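DNA polymerase sliding clamp 2 (PDB 3LX2) probably forms, as a homotrimer, a sliding clamp around DNA that tethers the replicative polymerase and other proteins to it. Local coordinates at residues F76-V90 with L99-L113. Sequence-based numbering, arbitrary orientation.
With SO4 (sulfate ion), chain E.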
ATOM      1  N   PHE A  76      14.778  14.709  11.178  1.00 41.71           N
ATOM      2  CA  PHE A  76      14.124  15.783  10.509  1.00 40.40           C
ATOM      3  C   PHE A  76      13.174  15.226   9.498  1.00 39.73           C
ATOM      4  O   PHE A  76      12.102  15.753   9.304  1.00 39.42           O
ATOM      5  CB  PHE A  76      15.187  16.580   9.769  1.00 39.59           C
ATOM      6  CG  PHE A  76      14.694  17.846   9.155  1.00 37.44           C
ATOM      7  CD1 PHE A  76      13.716  18.608   9.784  1.00 34.69           C
ATOM      8  CD2 PHE A  76      15.241  18.296   7.963  1.00 34.37           C
ATOM      9  CE1 PHE A  76      13.277  19.812   9.228  1.00 33.97           C
ATOM     10  CE2 PHE A  76      14.786  19.489   7.383  1.00 35.87           C
ATOM     11  CZ  PHE A  76      13.796  20.252   8.028  1.00 33.21           C
ATOM     12  N   LEU A  77      13.578  14.147   8.856  1.00 39.60           N
ATOM     13  CA  LEU A  77      12.769  13.554   7.802  1.00 40.25           C
ATOM     14  C   LEU A  77      11.482  12.998   8.373  1.00 40.40           C
ATOM     15  O   LEU A  77      10.411  13.171   7.769  1.00 40.70           O
ATOM     16  CB  LEU A  77      13.515  12.458   7.030  1.00 39.41           C
ATOM     17  CG  LEU A  77      12.669  11.721   5.967  1.00 38.43           C
ATOM     18  CD1 LEU A  77      12.143  12.687   4.915  1.00 32.67           C
ATOM     19  CD2 LEU A  77      13.521  10.608   5.336  1.00 40.94           C
ATOM     20  N   LYS A  78      11.569  12.370   9.539  1.00 41.27           N
ATOM     21  CA  LYS A  78      10.329  11.886  10.200  1.00 42.28           C
ATOM     22  C   LYS A  78       9.302  12.984  10.501  1.00 40.84           C
ATOM     23  O   LYS A  78       8.106  12.761  10.316  1.00 41.73           O
ATOM     24  CB  LYS A  78      10.615  11.054  11.463  1.00 42.26           C
ATOM     25  CG  LYS A  78      11.353   9.781  11.121  1.00 44.45           C
ATOM     26  CD  LYS A  78      11.764   9.010  12.389  1.00 49.40           C
ATOM     27  CE  LYS A  78      12.034   7.537  12.043  1.00 53.72           C
ATOM     28  NZ  LYS A  78      11.960   6.651  13.280  1.00 60.43           N
ATOM     29  N   VAL A  79       9.766  14.148  10.948  1.00 39.58           N
ATOM     30  CA  VAL A  79       8.899  15.276  11.171  1.00 38.64           C
ATOM     31  C   VAL A  79       8.264  15.641   9.867  1.00 39.37           C
ATOM     32  O   VAL A  79       7.035  15.830   9.797  1.00 40.55           O
ATOM     33  CB  VAL A  79       9.653  16.494  11.643  1.00 39.30           C
ATOM     34  CG1 VAL A  79       8.764  17.699  11.594  1.00 36.88           C
ATOM     35  CG2 VAL A  79      10.213  16.275  13.070  1.00 39.14           C
ATOM     36  N   LEU A  80       9.074  15.720   8.818  1.00 38.40           N
ATOM     37  CA  LEU A  80       8.570  16.198   7.547  1.00 38.78           C
ATOM     38  C   LEU A  80       7.553  15.220   6.934  1.00 39.41           C
ATOM     39  O   LEU A  80       6.665  15.614   6.174  1.00 37.66           O
ATOM     40  CB  LEU A  80       9.711  16.541   6.579  1.00 38.49           C
ATOM     41  CG  LEU A  80      10.591  17.724   7.003  1.00 38.11           C
ATOM     42  CD1 LEU A  80      11.713  17.817   6.034  1.00 37.62           C
ATOM     43  CD2 LEU A  80       9.786  19.039   7.001  1.00 37.06           C
ATOM     44  N   LYS A  81       7.662  13.950   7.312  1.00 39.27           N
ATOM     45  CA  LYS A  81       6.748  12.971   6.776  1.00 39.22           C
ATOM     46  C   LYS A  81       5.384  13.127   7.429  1.00 38.29           C
ATOM     47  O   LYS A  81       4.412  12.553   6.969  1.00 36.33           O
ATOM     48  CB  LYS A  81       7.322  11.547   6.925  1.00 40.75           C
ATOM     49  CG  LYS A  81       8.376  11.165   5.835  1.00 44.45           C
ATOM     50  CD  LYS A  81       9.050   9.833   6.145  1.00 50.72           C
ATOM     51  CE  LYS A  81       9.312   8.975   4.915  1.00 55.37           C
ATOM     52  NZ  LYS A  81       7.972   8.422   4.402  1.00 60.66           N
ATOM     53  N   LEU A  82       5.288  13.924   8.483  1.00 38.88           N
ATOM     54  CA  LEU A  82       3.930  14.218   9.013  1.00 40.10           C
ATOM     55  C   LEU A  82       3.159  15.249   8.232  1.00 40.24           C
ATOM     56  O   LEU A  82       1.950  15.374   8.442  1.00 41.42           O
ATOM     57  CB  LEU A  82       3.931  14.636  10.478  1.00 39.11           C
ATOM     58  CG  LEU A  82       4.711  13.755  11.470  1.00 40.58           C
ATOM     59  CD1 LEU A  82       4.803  14.578  12.732  1.00 40.77           C
ATOM     60  CD2 LEU A  82       4.103  12.386  11.761  1.00 36.18           C
ATOM     61  N   ALA A  83       3.827  15.978   7.332  1.00 41.01           N
ATOM     62  CA  ALA A  83       3.174  17.091   6.610  1.00 41.88           C
ATOM     63  C   ALA A  83       1.969  16.593   5.835  1.00 43.00           C
ATOM     64  O   ALA A  83       2.070  15.613   5.154  1.00 43.10           O
ATOM     65  CB  ALA A  83       4.084  17.712   5.691  1.00 40.01           C
ATOM     66  N   ARG A  84       0.834  17.281   5.915  1.00 44.49           N
ATOM     67  CA  ARG A  84      -0.260  16.951   5.010  1.00 46.24           C
ATOM     68  C   ARG A  84      -0.202  17.856   3.769  1.00 46.62           C
ATOM     69  O   ARG A  84       0.604  18.801   3.705  1.00 46.38           O
ATOM     70  CB  ARG A  84      -1.602  17.006   5.735  1.00 46.39           C
ATOM     71  CG  ARG A  84      -1.858  15.784   6.709  1.00 51.69           C
ATOM     72  CD  ARG A  84      -3.340  15.277   6.611  1.00 60.60           C
ATOM     73  NE  ARG A  84      -4.306  16.330   6.954  1.00 65.64           N
ATOM     74  CZ  ARG A  84      -5.522  16.443   6.420  1.00 71.67           C
ATOM     75  NH1 ARG A  84      -5.953  15.570   5.497  1.00 72.64           N
ATOM     76  NH2 ARG A  84      -6.320  17.441   6.813  1.00 74.07           N
ATOM     77  N   SER A  85      -1.042  17.567   2.783  1.00 46.59           N
ATOM     78  CA  SER A  85      -1.125  18.393   1.591  1.00 47.69           C
ATOM     79  C   SER A  85      -1.441  19.847   1.984  1.00 46.62           C
ATOM     80  O   SER A  85      -2.234  20.131   2.886  1.00 46.90           O
ATOM     81  CB  SER A  85      -2.188  17.827   0.631  1.00 48.51           C
ATOM     82  OG  SER A  85      -3.388  17.513   1.375  1.00 53.57           O
ATOM     83  N   ARG A  86      -0.780  20.772   1.322  1.00 45.80           N
ATOM     84  CA  ARG A  86      -0.911  22.167   1.655  1.00 44.41           C
ATOM     85  C   ARG A  86      -0.387  22.616   3.030  1.00 42.64           C
ATOM     86  O   ARG A  86      -0.526  23.774   3.317  1.00 42.75           O
ATOM     87  CB  ARG A  86      -2.368  22.629   1.414  1.00 45.98           C
ATOM     88  CG  ARG A  86      -2.848  22.412  -0.059  1.00 48.74           C
ATOM     89  CD  ARG A  86      -4.401  22.377  -0.291  1.00 53.51           C
ATOM     90  NE  ARG A  86      -5.110  21.136   0.111  1.00 56.93           N
ATOM     91  CZ  ARG A  86      -5.764  20.964   1.271  1.00 57.31           C
ATOM     92  NH1 ARG A  86      -5.804  21.944   2.159  1.00 57.84           N
ATOM     93  NH2 ARG A  86      -6.399  19.824   1.546  1.00 55.47           N
ATOM     94  N   ASP A  87       0.221  21.774   3.887  1.00 41.54           N
ATOM     95  CA  ASP A  87       0.865  22.300   5.135  1.00 39.50           C
ATOM     96  C   ASP A  87       1.998  23.248   4.739  1.00 39.28           C
ATOM     97  O   ASP A  87       2.697  22.983   3.766  1.00 38.87           O
ATOM     98  CB  ASP A  87       1.501  21.209   6.010  1.00 39.63           C
ATOM     99  CG  ASP A  87       0.485  20.400   6.880  1.00 39.98           C
ATOM    100  OD1 ASP A  87      -0.640  20.837   7.147  1.00 41.37           O
ATOM    101  OD2 ASP A  87       0.836  19.288   7.311  1.00 40.96           O
ATOM    102  N   THR A  88       2.195  24.338   5.460  1.00 38.38           N
ATOM    103  CA  THR A  88       3.384  25.123   5.192  1.00 38.98           C
ATOM    104  C   THR A  88       4.518  24.713   6.146  1.00 37.54           C
ATOM    105  O   THR A  88       4.272  24.021   7.125  1.00 37.98           O
ATOM    106  CB  THR A  88       3.134  26.688   5.256  1.00 39.19           C
ATOM    107  OG1 THR A  88       3.017  27.086   6.613  1.00 42.67           O
ATOM    108  CG2 THR A  88       1.942  27.101   4.455  1.00 38.06           C
ATOM    109  N   LEU A  89       5.750  25.119   5.852  1.00 35.89           N
ATOM    110  CA  LEU A  89       6.896  24.726   6.644  1.00 35.21           C
ATOM    111  C   LEU A  89       7.545  25.969   7.185  1.00 36.02           C
ATOM    112  O   LEU A  89       7.783  26.930   6.450  1.00 34.32           O
ATOM    113  CB  LEU A  89       7.931  23.990   5.779  1.00 35.44           C
ATOM    114  CG  LEU A  89       9.376  23.731   6.289  1.00 35.60           C
ATOM    115  CD1 LEU A  89       9.375  22.999   7.574  1.00 36.76           C
ATOM    116  CD2 LEU A  89      10.240  22.939   5.261  1.00 36.01           C
ATOM    117  N   VAL A  90       7.850  25.937   8.473  1.00 37.44           N
ATOM    118  CA  VAL A  90       8.593  27.017   9.092  1.00 39.10           C
ATOM    119  C   VAL A  90       9.846  26.453   9.704  1.00 40.14           C
ATOM    120  O   VAL A  90       9.769  25.523  10.513  1.00 39.99           O
ATOM    121  CB  VAL A  90       7.867  27.649  10.302  1.00 39.25           C
ATOM    122  CG1 VAL A  90       8.721  28.822  10.902  1.00 38.38           C
ATOM    123  CG2 VAL A  90       6.435  28.099   9.966  1.00 39.28           C
ATOM    124  N   LEU A  99      16.853  23.483  16.385  1.00 51.92           N
ATOM    125  CA  LEU A  99      16.069  23.982  15.247  1.00 49.55           C
ATOM    126  C   LEU A  99      14.596  23.865  15.638  1.00 48.24           C
ATOM    127  O   LEU A  99      14.116  22.787  16.046  1.00 47.10           O
ATOM    128  CB  LEU A  99      16.345  23.164  14.008  1.00 49.07           C
ATOM    129  CG  LEU A  99      15.493  23.279  12.750  1.00 46.94           C
ATOM    130  CD1 LEU A  99      15.738  24.567  12.019  1.00 41.17           C
ATOM    131  CD2 LEU A  99      15.855  22.102  11.826  1.00 47.17           C
ATOM    132  N   GLU A 100      13.880  24.959  15.547  1.00 46.47           N
ATOM    133  CA  GLU A 100      12.459  24.825  15.692  1.00 46.50           C
ATOM    134  C   GLU A 100      11.778  24.592  14.303  1.00 44.81           C
ATOM    135  O   GLU A 100      12.033  25.360  13.331  1.00 43.43           O
ATOM    136  CB  GLU A 100      11.877  25.999  16.498  1.00 46.82           C
ATOM    137  CG  GLU A 100      10.371  25.992  16.578  1.00 53.93           C
ATOM    138  CD  GLU A 100       9.842  26.920  17.672  1.00 64.64           C
ATOM    139  OE1 GLU A 100      10.458  28.023  17.890  1.00 67.71           O
ATOM    140  OE2 GLU A 100       8.809  26.541  18.309  1.00 65.93           O
ATOM    141  N   VAL A 101      10.931  23.547  14.224  1.00 42.16           N
ATOM    142  CA  VAL A 101      10.265  23.165  12.970  1.00 40.84           C
ATOM    143  C   VAL A 101       8.756  23.198  13.132  1.00 41.08           C
ATOM    144  O   VAL A 101       8.170  22.533  14.005  1.00 40.96           O
ATOM    145  CB  VAL A 101      10.624  21.707  12.550  1.00 41.87           C
ATOM    146  CG1 VAL A 101      10.000  21.324  11.170  1.00 41.76           C
ATOM    147  CG2 VAL A 101      12.122  21.485  12.564  1.00 38.17           C
ATOM    148  N   GLY A 102       8.097  23.964  12.286  1.00 40.00           N
ATOM    149  CA  GLY A 102       6.677  24.062  12.398  1.00 37.50           C
ATOM    150  C   GLY A 102       5.955  23.548  11.188  1.00 36.50           C
ATOM    151  O   GLY A 102       6.422  23.703  10.074  1.00 35.04           O
ATOM    152  N   LEU A 103       4.793  22.949  11.417  1.00 36.59           N
ATOM    153  CA  LEU A 103       3.957  22.446  10.311  1.00 36.46           C
ATOM    154  C   LEU A 103       2.600  23.109  10.456  1.00 36.98           C
ATOM    155  O   LEU A 103       1.892  22.868  11.431  1.00 36.97           O
ATOM    156  CB  LEU A 103       3.829  20.917  10.366  1.00 35.00           C
ATOM    157  CG  LEU A 103       5.107  20.071  10.166  1.00 35.36           C
ATOM    158  CD1 LEU A 103       4.779  18.555  10.285  1.00 35.00           C
ATOM    159  CD2 LEU A 103       5.723  20.290   8.815  1.00 32.15           C
ATOM    160  N   LEU A 104       2.251  23.990   9.531  1.00 37.48           N
ATOM    161  CA  LEU A 104       1.069  24.814   9.753  1.00 38.60           C
ATOM    162  C   LEU A 104      -0.038  24.429   8.788  1.00 39.46           C
ATOM    163  O   LEU A 104       0.105  24.583   7.572  1.00 38.87           O
ATOM    164  CB  LEU A 104       1.409  26.326   9.661  1.00 38.80           C
ATOM    165  CG  LEU A 104       2.739  26.808  10.308  1.00 40.28           C
ATOM    166  CD1 LEU A 104       2.784  28.309  10.458  1.00 43.37           C
ATOM    167  CD2 LEU A 104       3.040  26.196  11.636  1.00 40.18           C
ATOM    168  N   GLY A 105      -1.132  23.893   9.338  1.00 40.73           N
ATOM    169  CA  GLY A 105      -2.289  23.487   8.532  1.00 41.43           C
ATOM    170  C   GLY A 105      -3.601  23.777   9.251  1.00 41.83           C
ATOM    171  O   GLY A 105      -3.807  24.887   9.734  1.00 40.85           O
ATOM    172  N   ASP A 106      -4.506  22.799   9.296  1.00 42.07           N
ATOM    173  CA  ASP A 106      -5.701  22.941  10.153  1.00 43.11           C
ATOM    174  C   ASP A 106      -5.335  23.035  11.646  1.00 41.96           C
ATOM    175  O   ASP A 106      -5.990  23.748  12.400  1.00 41.22           O
ATOM    176  CB  ASP A 106      -6.671  21.789   9.888  1.00 43.98           C
ATOM    177  CG  ASP A 106      -7.177  21.777   8.439  1.00 46.92           C
ATOM    178  OD1 ASP A 106      -7.276  22.877   7.825  1.00 49.70           O
ATOM    179  OD2 ASP A 106      -7.444  20.660   7.916  1.00 50.85           O
ATOM    180  N   GLU A 107      -4.292  22.295  12.044  1.00 40.89           N
ATOM    181  CA  GLU A 107      -3.530  22.566  13.289  1.00 40.30           C
ATOM    182  C   GLU A 107      -2.085  23.077  12.995  1.00 40.26           C
ATOM    183  O   GLU A 107      -1.595  23.015  11.857  1.00 38.04           O
ATOM    184  CB  GLU A 107      -3.461  21.338  14.190  1.00 39.41           C
ATOM    185  CG  GLU A 107      -4.767  20.583  14.371  1.00 40.54           C
ATOM    186  CD  GLU A 107      -5.103  19.688  13.155  1.00 44.58           C
ATOM    187  OE1 GLU A 107      -6.298  19.678  12.689  1.00 43.49           O
ATOM    188  OE2 GLU A 107      -4.148  18.990  12.687  1.00 44.11           O
ATOM    189  N   ASN A 108      -1.444  23.609  14.047  1.00 40.15           N
ATOM    190  CA  ASN A 108      -0.052  24.042  14.018  1.00 39.74           C
ATOM    191  C   ASN A 108       0.736  23.134  14.952  1.00 39.25           C
ATOM    192  O   ASN A 108       0.450  23.050  16.167  1.00 38.45           O
ATOM    193  CB  ASN A 108       0.115  25.550  14.408  1.00 39.62           C
ATOM    194  CG  ASN A 108      -0.507  26.536  13.361  1.00 41.94           C
ATOM    195  OD1 ASN A 108      -0.973  26.136  12.302  1.00 41.12           O
ATOM    196  ND2 ASN A 108      -0.522  27.841  13.696  1.00 44.68           N
ATOM    197  N   THR A 109       1.720  22.458  14.376  1.00 38.71           N
ATOM    198  CA  THR A 109       2.565  21.497  15.091  1.00 39.13           C
ATOM    199  C   THR A 109       4.016  22.045  15.027  1.00 39.06           C
ATOM    200  O   THR A 109       4.486  22.491  13.931  1.00 37.46           O
ATOM    201  CB  THR A 109       2.449  20.102  14.443  1.00 39.75           C
ATOM    202  OG1 THR A 109       1.136  19.557  14.695  1.00 42.11           O
ATOM    203  CG2 THR A 109       3.443  19.141  15.045  1.00 39.99           C
ATOM    204  N   TRP A 110       4.681  22.061  16.193  1.00 38.21           N
ATOM    205  CA  TRP A 110       5.967  22.735  16.369  1.00 39.25           C
ATOM    206  C   TRP A 110       6.890  21.813  17.096  1.00 40.80           C
ATOM    207  O   TRP A 110       6.648  21.451  18.269  1.00 42.44           O
ATOM    208  CB  TRP A 110       5.869  24.043  17.173  1.00 37.86           C
ATOM    209  CG  TRP A 110       5.154  25.196  16.547  1.00 39.18           C
ATOM    210  CD1 TRP A 110       3.826  25.560  16.763  1.00 41.09           C
ATOM    211  CD2 TRP A 110       5.669  26.156  15.605  1.00 37.52           C
ATOM    212  NE1 TRP A 110       3.512  26.701  16.040  1.00 38.01           N
ATOM    213  CE2 TRP A 110       4.610  27.077  15.314  1.00 37.92           C
ATOM    214  CE3 TRP A 110       6.925  26.373  15.033  1.00 37.86           C
ATOM    215  CZ2 TRP A 110       4.772  28.164  14.458  1.00 36.16           C
ATOM    216  CZ3 TRP A 110       7.087  27.446  14.179  1.00 35.88           C
ATOM    217  CH2 TRP A 110       6.009  28.328  13.892  1.00 39.03           C
ATOM    218  N   PHE A 111       7.940  21.415  16.401  1.00 42.13           N
ATOM    219  CA  PHE A 111       8.944  20.523  16.912  1.00 44.55           C
ATOM    220  C   PHE A 111      10.188  21.294  17.230  1.00 46.11           C
ATOM    221  O   PHE A 111      10.522  22.285  16.562  1.00 45.95           O
ATOM    222  CB  PHE A 111       9.369  19.563  15.806  1.00 45.01           C
ATOM    223  CG  PHE A 111       8.476  18.426  15.640  1.00 46.92           C
ATOM    224  CD1 PHE A 111       8.607  17.310  16.460  1.00 48.67           C
ATOM    225  CD2 PHE A 111       7.457  18.459  14.686  1.00 47.31           C
ATOM    226  CE1 PHE A 111       7.732  16.236  16.323  1.00 45.73           C
ATOM    227  CE2 PHE A 111       6.595  17.407  14.562  1.00 46.84           C
ATOM    228  CZ  PHE A 111       6.743  16.290  15.381  1.00 44.83           C
ATOM    229  N   LYS A 112      10.922  20.788  18.202  1.00 48.35           N
ATOM    230  CA  LYS A 112      12.296  21.256  18.422  1.00 50.42           C
ATOM    231  C   LYS A 112      13.310  20.116  18.337  1.00 50.96           C
ATOM    232  O   LYS A 112      13.177  19.080  19.035  1.00 49.54           O
ATOM    233  CB  LYS A 112      12.417  22.008  19.725  1.00 50.10           C
ATOM    234  CG  LYS A 112      12.052  23.446  19.538  1.00 52.94           C
ATOM    235  CD  LYS A 112      12.427  24.305  20.727  1.00 54.55           C
ATOM    236  CE  LYS A 112      11.381  24.159  21.800  1.00 56.77           C
ATOM    237  NZ  LYS A 112      11.365  25.372  22.662  1.00 59.22           N
ATOM    238  N   LEU A 113      14.304  20.313  17.466  1.00 51.22           N
ATOM    239  CA  LEU A 113      15.302  19.263  17.233  1.00 52.29           C
ATOM    240  C   LEU A 113      16.685  19.716  17.635  1.00 52.39           C
ATOM    241  O   LEU A 113      17.071  20.839  17.314  1.00 52.54           O
ATOM    242  CB  LEU A 113      15.327  18.832  15.762  1.00 51.01           C
ATOM    243  CG  LEU A 113      14.037  18.708  14.976  1.00 52.40           C
ATOM    244  CD1 LEU A 113      14.416  18.610  13.485  1.00 52.20           C
ATOM    245  CD2 LEU A 113      13.140  17.529  15.423  1.00 46.14           C
TER
HETATM  246  S   SO4 E 261       1.422  20.337  -1.475  1.00 56.55           S
HETATM  247  O1  SO4 E 261       2.831  20.511  -1.658  1.00 54.64           O
HETATM  248  O2  SO4 E 261       1.110  19.843  -0.128  1.00 54.19           O
HETATM  249  O3  SO4 E 261       0.898  21.700  -1.660  1.00 59.57           O
HETATM  250  O4  SO4 E 261       0.855  19.378  -2.452  1.00 53.71           O
HETATM  251  O   HOH W   1      -2.626  19.996   9.113  1.00 51.10           O
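Val-79 meets the ring of Phe-111 over one face. Its CG2 stands 3.7 Å from the ring centroid, almost on the normal, in a CH-pi contact. CG1 lies anti to the backbone N (chi1 169°), on the same side of the ring and above its rim, 3.4 Å from Phe-111 CD2. Leu-82 CD1 lies at the edge of the same ring, 3.7 Å from Phe-111 CZ. Leu-103 CD1 packs 3.6 Å from the carbonyl O of Val-79 and also touches Leu-82 CB. Phe-76 closes the other end of this apolar layer against Val-101 and Leu-113. Helix 73-80 thus covers one face of the antiparallel sheet in the N-terminal domain of the PCNA clamp, where strands 88-93 and 98-104 form a hairpin. Four backbone hydrogen bonds join Thr-88 to Leu-104 and Val-90 to Gly-102. On the other face, Val-90 packs CG2 on Leu-104 CD1 and CG1 at the edge of the Trp-110 ring, whose face lies against Gly-102 CA. Residues 108-112 pair with a strand of the second subunit, which continues the sheet across the interface. The loop end is looser and more exposed. There Arg-84 NH2 and Asp-106 OD2 form a long salt bridge of 3.6 Å. The carboxylate oxygen lies at the guanidinium edge, and the guanidinium and carboxylate planes are 58° apart. A water donates to Asp-87 OD1 and weakly accepts from Asp-106 N.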